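Local coordinates for beta-glucuronidase (uncultured Clostridium sp., PDB 6U7J), which hydrolyses beta-D-glucuronides and, as a gut microbial enzyme of glycosyl hydrolase family 2, probably helps reactivate estrogens by removing their glucuronic acid, at residues K225-N236 and A262-G272. Residues are numbered along the deposited sequence; the frame is centred on the assembly and turned at random.
Sequences KFIKVYIRDEKN and AYLYKLDIYFG. Unlike the reference sequence in segment 225-236: Phe226 (reference Ser), Arg232 (reference Leu).
Val229 and Ile231 pack against Leu267 in the immunoglobulin-like beta-sandwich domain of this family 2 hydrolase, where strands 227-232 and 265-271 are the central pair of a four-stranded antiparallel sheet. Hydrogen-bonded pairs Lys228-Tyr270, Tyr230-Asp268 and Arg232-Lys266 set the register.

On the inner face the knob is Leu267 CD1, which drops into the hollow between Val229 CG1 (3.6 Å) and Ile231 CG1 (3.8 Å). Ile227 CD1 rests on Ile269 CG2 at 3.7 Å, with the rim of the Phe271 ring beside it. Strands 198-208 and 211-220 of the facing sheet close over this layer through Ile201, Val203 and Ile218.

The other face is mixed. Tyr270 CD1 meets the edge of the Tyr230 ring, 3.9 Å from CE1. Beside this pair Arg232 NE binds Asp268 OD2 at 2.9 Å in a salt bridge that is bent (143° at the hydrogen), reaching OD2 on its anti side; Asp268 OD1 is taken by His275 and Thr277.

Past the strand ends, the type I turn Asp233-Asn236 meets Tyr263. Glu234 CG lies over its ring face, 3.6 Å from the centroid, a CH-pi contact reached with CG anti to the carbonyl carbon (chi1 -68°), while OE2 accepts Leu264 N. Tyr263 OH is gripped by two nitrogens: Glu234 N donates almost straight (178°), and Lys235 NZ sits 2.7 Å from that same OH.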
loop_
_atom_site.group_PDB
_atom_site.type_symbol
_atom_site.label_atom_id
_atom_site.label_comp_id
_atom_site.label_asym_id
_atom_site.label_seq_id
_atom_site.Cartn_x
_atom_site.Cartn_y
_atom_site.Cartn_z
ATOM N N LYS B 225 -61.493 17.659 -18.231
ATOM C CA LYS B 225 -61.990 16.329 -17.946
ATOM C C LYS B 225 -61.878 16.055 -16.450
ATOM O O LYS B 225 -61.195 16.766 -15.705
ATOM C CB LYS B 225 -61.234 15.288 -18.767
ATOM C CG LYS B 225 -61.076 15.679 -20.235
ATOM C CD LYS B 225 -62.365 15.485 -21.024
ATOM C CE LYS B 225 -62.113 15.608 -22.532
ATOM N NZ LYS B 225 -61.385 14.426 -23.104
ATOM N N PHE B 226 -62.580 15.020 -16.011
ATOM C CA PHE B 226 -62.730 14.753 -14.591
ATOM C C PHE B 226 -61.502 14.019 -14.070
ATOM O O PHE B 226 -60.892 13.219 -14.787
ATOM C CB PHE B 226 -64.007 13.942 -14.337
ATOM C CG PHE B 226 -65.275 14.625 -14.825
ATOM C CD1 PHE B 226 -66.262 15.013 -13.928
ATOM C CD2 PHE B 226 -65.475 14.879 -16.179
ATOM C CE1 PHE B 226 -67.422 15.643 -14.374
ATOM C CE2 PHE B 226 -66.622 15.509 -16.628
ATOM C CZ PHE B 226 -67.599 15.890 -15.725
ATOM N N ILE B 227 -61.130 14.310 -12.823
ATOM C CA ILE B 227 -59.963 13.714 -12.186
ATOM C C ILE B 227 -60.373 13.125 -10.841
ATOM O O ILE B 227 -61.255 13.654 -10.155
ATOM C CB ILE B 227 -58.822 14.745 -12.008
ATOM C CG1 ILE B 227 -57.465 14.037 -11.889
ATOM C CG2 ILE B 227 -59.085 15.647 -10.804
ATOM C CD1 ILE B 227 -56.279 14.965 -12.084
ATOM N N LYS B 228 -59.740 12.007 -10.482
ATOM C CA LYS B 228 -59.905 11.359 -9.187
ATOM C C LYS B 228 -58.545 11.308 -8.497
ATOM O O LYS B 228 -57.541 10.926 -9.114
ATOM C CB LYS B 228 -60.492 9.944 -9.331
ATOM C CG LYS B 228 -61.107 9.367 -8.044
ATOM C CD LYS B 228 -62.420 10.083 -7.643
ATOM C CE LYS B 228 -63.398 9.166 -6.886
ATOM N NZ LYS B 228 -63.211 9.131 -5.391
ATOM N N VAL B 229 -58.513 11.707 -7.227
ATOM C CA VAL B 229 -57.277 11.843 -6.468
ATOM C C VAL B 229 -57.453 11.131 -5.137
ATOM O O VAL B 229 -58.312 11.516 -4.335
ATOM C CB VAL B 229 -56.899 13.316 -6.233
ATOM C CG1 VAL B 229 -55.714 13.420 -5.280
ATOM C CG2 VAL B 229 -56.595 13.993 -7.537
ATOM N N TYR B 230 -56.644 10.104 -4.897
ATOM C CA TYR B 230 -56.619 9.412 -3.621
ATOM C C TYR B 230 -55.305 9.697 -2.909
ATOM O O TYR B 230 -54.251 9.863 -3.536
ATOM C CB TYR B 230 -56.762 7.895 -3.785
ATOM C CG TYR B 230 -57.960 7.402 -4.571
ATOM C CD1 TYR B 230 -57.818 6.963 -5.883
ATOM C CD2 TYR B 230 -59.225 7.334 -3.994
ATOM C CE1 TYR B 230 -58.899 6.494 -6.601
ATOM C CE2 TYR B 230 -60.312 6.863 -4.708
ATOM C CZ TYR B 230 -60.146 6.441 -6.012
ATOM O OH TYR B 230 -61.223 5.962 -6.739
ATOM N N ILE B 231 -55.367 9.734 -1.590
ATOM C CA ILE B 231 -54.173 9.736 -0.765
ATOM C C ILE B 231 -54.165 8.406 -0.035
ATOM O O ILE B 231 -55.066 8.124 0.768
ATOM C CB ILE B 231 -54.138 10.927 0.196
ATOM C CG1 ILE B 231 -54.112 12.224 -0.614
ATOM C CG2 ILE B 231 -52.931 10.828 1.113
ATOM C CD1 ILE B 231 -53.617 13.422 0.155
ATOM N N ARG B 232 -53.178 7.571 -0.350
ATOM C CA ARG B 232 -53.054 6.246 0.232
ATOM C C ARG B 232 -51.909 6.218 1.237
ATOM O O ARG B 232 -50.910 6.931 1.095
ATOM C CB ARG B 232 -52.822 5.187 -0.846
ATOM C CG ARG B 232 -53.747 5.310 -2.044
ATOM C CD ARG B 232 -53.847 3.998 -2.816
ATOM N NE ARG B 232 -54.902 4.052 -3.824
ATOM C CZ ARG B 232 -55.972 3.266 -3.822
ATOM N NH1 ARG B 232 -56.124 2.368 -2.863
ATOM N NH2 ARG B 232 -56.896 3.380 -4.770
ATOM N N ASP B 233 -52.076 5.391 2.263
ATOM C CA ASP B 233 -51.037 5.190 3.257
ATOM C C ASP B 233 -50.091 4.103 2.744
ATOM O O ASP B 233 -50.180 3.673 1.591
ATOM C CB ASP B 233 -51.666 4.894 4.626
ATOM C CG ASP B 233 -52.387 3.548 4.689
ATOM O OD1 ASP B 233 -52.259 2.718 3.772
ATOM O OD2 ASP B 233 -53.097 3.315 5.689
ATOM N N GLU B 234 -49.175 3.636 3.595
ATOM C CA GLU B 234 -48.206 2.644 3.147
ATOM C C GLU B 234 -48.817 1.262 2.989
ATOM O O GLU B 234 -48.278 0.447 2.235
ATOM C CB GLU B 234 -47.024 2.595 4.112
ATOM C CG GLU B 234 -46.199 3.868 4.068
ATOM C CD GLU B 234 -44.821 3.708 4.684
ATOM O OE1 GLU B 234 -44.678 2.921 5.651
ATOM O OE2 GLU B 234 -43.889 4.392 4.200
ATOM N N LYS B 235 -49.930 0.984 3.668
ATOM C CA LYS B 235 -50.721 -0.213 3.407
ATOM C C LYS B 235 -51.641 -0.054 2.196
ATOM O O LYS B 235 -52.488 -0.925 1.955
ATOM C CB LYS B 235 -51.546 -0.584 4.647
ATOM C CG LYS B 235 -50.775 -0.508 5.969
ATOM C CD LYS B 235 -51.091 0.778 6.751
ATOM C CE LYS B 235 -49.856 1.320 7.500
ATOM N NZ LYS B 235 -50.053 2.700 8.070
ATOM N N ASN B 236 -51.493 1.039 1.442
ATOM C CA ASN B 236 -52.271 1.371 0.250
ATOM C C ASN B 236 -53.737 1.653 0.546
ATOM O O ASN B 236 -54.532 1.810 -0.390
ATOM C CB ASN B 236 -52.172 0.279 -0.821
ATOM C CG ASN B 236 -52.061 0.850 -2.224
ATOM O OD1 ASN B 236 -51.059 1.479 -2.576
ATOM N ND2 ASN B 236 -53.089 0.628 -3.038
ATOM N N ALA B 262 -38.660 6.961 7.955
ATOM C CA ALA B 262 -39.468 7.533 6.888
ATOM C C ALA B 262 -40.888 6.966 6.889
ATOM O O ALA B 262 -41.107 5.790 7.182
ATOM C CB ALA B 262 -38.798 7.272 5.538
ATOM N N TYR B 263 -41.855 7.811 6.546
ATOM C CA TYR B 263 -43.184 7.359 6.148
ATOM C C TYR B 263 -43.564 8.085 4.864
ATOM O O TYR B 263 -43.376 9.301 4.756
ATOM C CB TYR B 263 -44.231 7.617 7.247
ATOM C CG TYR B 263 -45.515 6.841 7.046
ATOM C CD1 TYR B 263 -46.541 7.346 6.249
ATOM C CD2 TYR B 263 -45.697 5.597 7.638
ATOM C CE1 TYR B 263 -47.722 6.635 6.057
ATOM C CE2 TYR B 263 -46.863 4.879 7.452
ATOM C CZ TYR B 263 -47.876 5.404 6.664
ATOM O OH TYR B 263 -49.034 4.688 6.477
ATOM N N LEU B 264 -44.090 7.355 3.886
ATOM C CA LEU B 264 -44.442 7.965 2.608
ATOM C C LEU B 264 -45.881 7.638 2.256
ATOM O O LEU B 264 -46.226 6.465 2.085
ATOM C CB LEU B 264 -43.507 7.500 1.485
ATOM C CG LEU B 264 -42.030 7.853 1.687
ATOM C CD1 LEU B 264 -41.157 7.230 0.590
ATOM C CD2 LEU B 264 -41.859 9.368 1.746
ATOM N N TYR B 265 -46.713 8.670 2.147
ATOM C CA TYR B 265 -48.018 8.517 1.524
ATOM C C TYR B 265 -47.857 8.521 0.007
ATOM O O TYR B 265 -46.795 8.837 -0.526
ATOM C CB TYR B 265 -48.969 9.633 1.964
ATOM C CG TYR B 265 -49.344 9.562 3.422
ATOM C CD1 TYR B 265 -48.527 10.132 4.395
ATOM C CD2 TYR B 265 -50.509 8.914 3.837
ATOM C CE1 TYR B 265 -48.858 10.061 5.740
ATOM C CE2 TYR B 265 -50.844 8.835 5.189
ATOM C CZ TYR B 265 -50.012 9.420 6.131
ATOM O OH TYR B 265 -50.317 9.364 7.475
ATOM N N LYS B 266 -48.923 8.160 -0.700
ATOM C CA LYS B 266 -48.916 8.204 -2.156
ATOM C C LYS B 266 -50.082 9.052 -2.636
ATOM O O LYS B 266 -51.226 8.819 -2.231
ATOM C CB LYS B 266 -48.983 6.798 -2.766
ATOM C CG LYS B 266 -48.019 5.794 -2.150
ATOM C CD LYS B 266 -48.785 4.595 -1.615
ATOM C CE LYS B 266 -47.884 3.605 -0.895
ATOM N NZ LYS B 266 -46.708 4.269 -0.236
ATOM N N LEU B 267 -49.780 10.052 -3.465
ATOM C CA LEU B 267 -50.791 10.776 -4.234
ATOM C C LEU B 267 -51.102 9.940 -5.470
ATOM O O LEU B 267 -50.306 9.880 -6.407
ATOM C CB LEU B 267 -50.300 12.172 -4.603
ATOM C CG LEU B 267 -51.395 13.182 -4.992
ATOM C CD1 LEU B 267 -52.406 13.365 -3.857
ATOM C CD2 LEU B 267 -50.822 14.540 -5.414
ATOM N N ASP B 268 -52.259 9.276 -5.464
ATOM C CA ASP B 268 -52.647 8.309 -6.483
ATOM C C ASP B 268 -53.732 8.934 -7.351
ATOM O O ASP B 268 -54.840 9.204 -6.865
ATOM C CB ASP B 268 -53.133 7.021 -5.820
ATOM C CG ASP B 268 -53.276 5.852 -6.790
ATOM O OD1 ASP B 268 -52.564 5.786 -7.823
ATOM O OD2 ASP B 268 -54.113 4.970 -6.486
ATOM N N ILE B 269 -53.415 9.156 -8.627
ATOM C CA ILE B 269 -54.181 10.036 -9.500
ATOM C C ILE B 269 -54.652 9.259 -10.722
ATOM O O ILE B 269 -53.851 8.588 -11.389
ATOM C CB ILE B 269 -53.343 11.250 -9.935
ATOM C CG1 ILE B 269 -52.735 11.943 -8.715
ATOM C CG2 ILE B 269 -54.169 12.209 -10.777
ATOM C CD1 ILE B 269 -51.713 13.021 -9.060
ATOM N N TYR B 270 -55.944 9.381 -11.034
ATOM C CA TYR B 270 -56.535 8.810 -12.237
ATOM C C TYR B 270 -57.142 9.927 -13.078
ATOM O O TYR B 270 -57.956 10.714 -12.585
ATOM C CB TYR B 270 -57.594 7.765 -11.886
ATOM C CG TYR B 270 -57.033 6.515 -11.236
ATOM C CD1 TYR B 270 -56.779 6.469 -9.869
ATOM C CD2 TYR B 270 -56.767 5.379 -11.993
ATOM C CE1 TYR B 270 -56.262 5.322 -9.274
ATOM C CE2 TYR B 270 -56.265 4.241 -11.413
ATOM C CZ TYR B 270 -56.015 4.214 -10.057
ATOM O OH TYR B 270 -55.510 3.064 -9.492
ATOM N N PHE B 271 -56.748 9.990 -14.348
ATOM C CA PHE B 271 -57.152 11.076 -15.241
ATOM C C PHE B 271 -57.399 10.456 -16.615
ATOM O O PHE B 271 -56.451 10.179 -17.358
ATOM C CB PHE B 271 -56.095 12.178 -15.289
ATOM C CG PHE B 271 -56.401 13.292 -16.260
ATOM C CD1 PHE B 271 -57.379 14.238 -15.972
ATOM C CD2 PHE B 271 -55.701 13.401 -17.456
ATOM C CE1 PHE B 271 -57.655 15.278 -16.862
ATOM C CE2 PHE B 271 -55.968 14.433 -18.353
ATOM C CZ PHE B 271 -56.956 15.371 -18.059
ATOM N N GLY B 272 -58.668 10.224 -16.932
ATOM C CA GLY B 272 -59.023 9.631 -18.209
ATOM C C GLY B 272 -58.483 8.221 -18.339
ATOM O O GLY B 272 -58.832 7.321 -17.572
#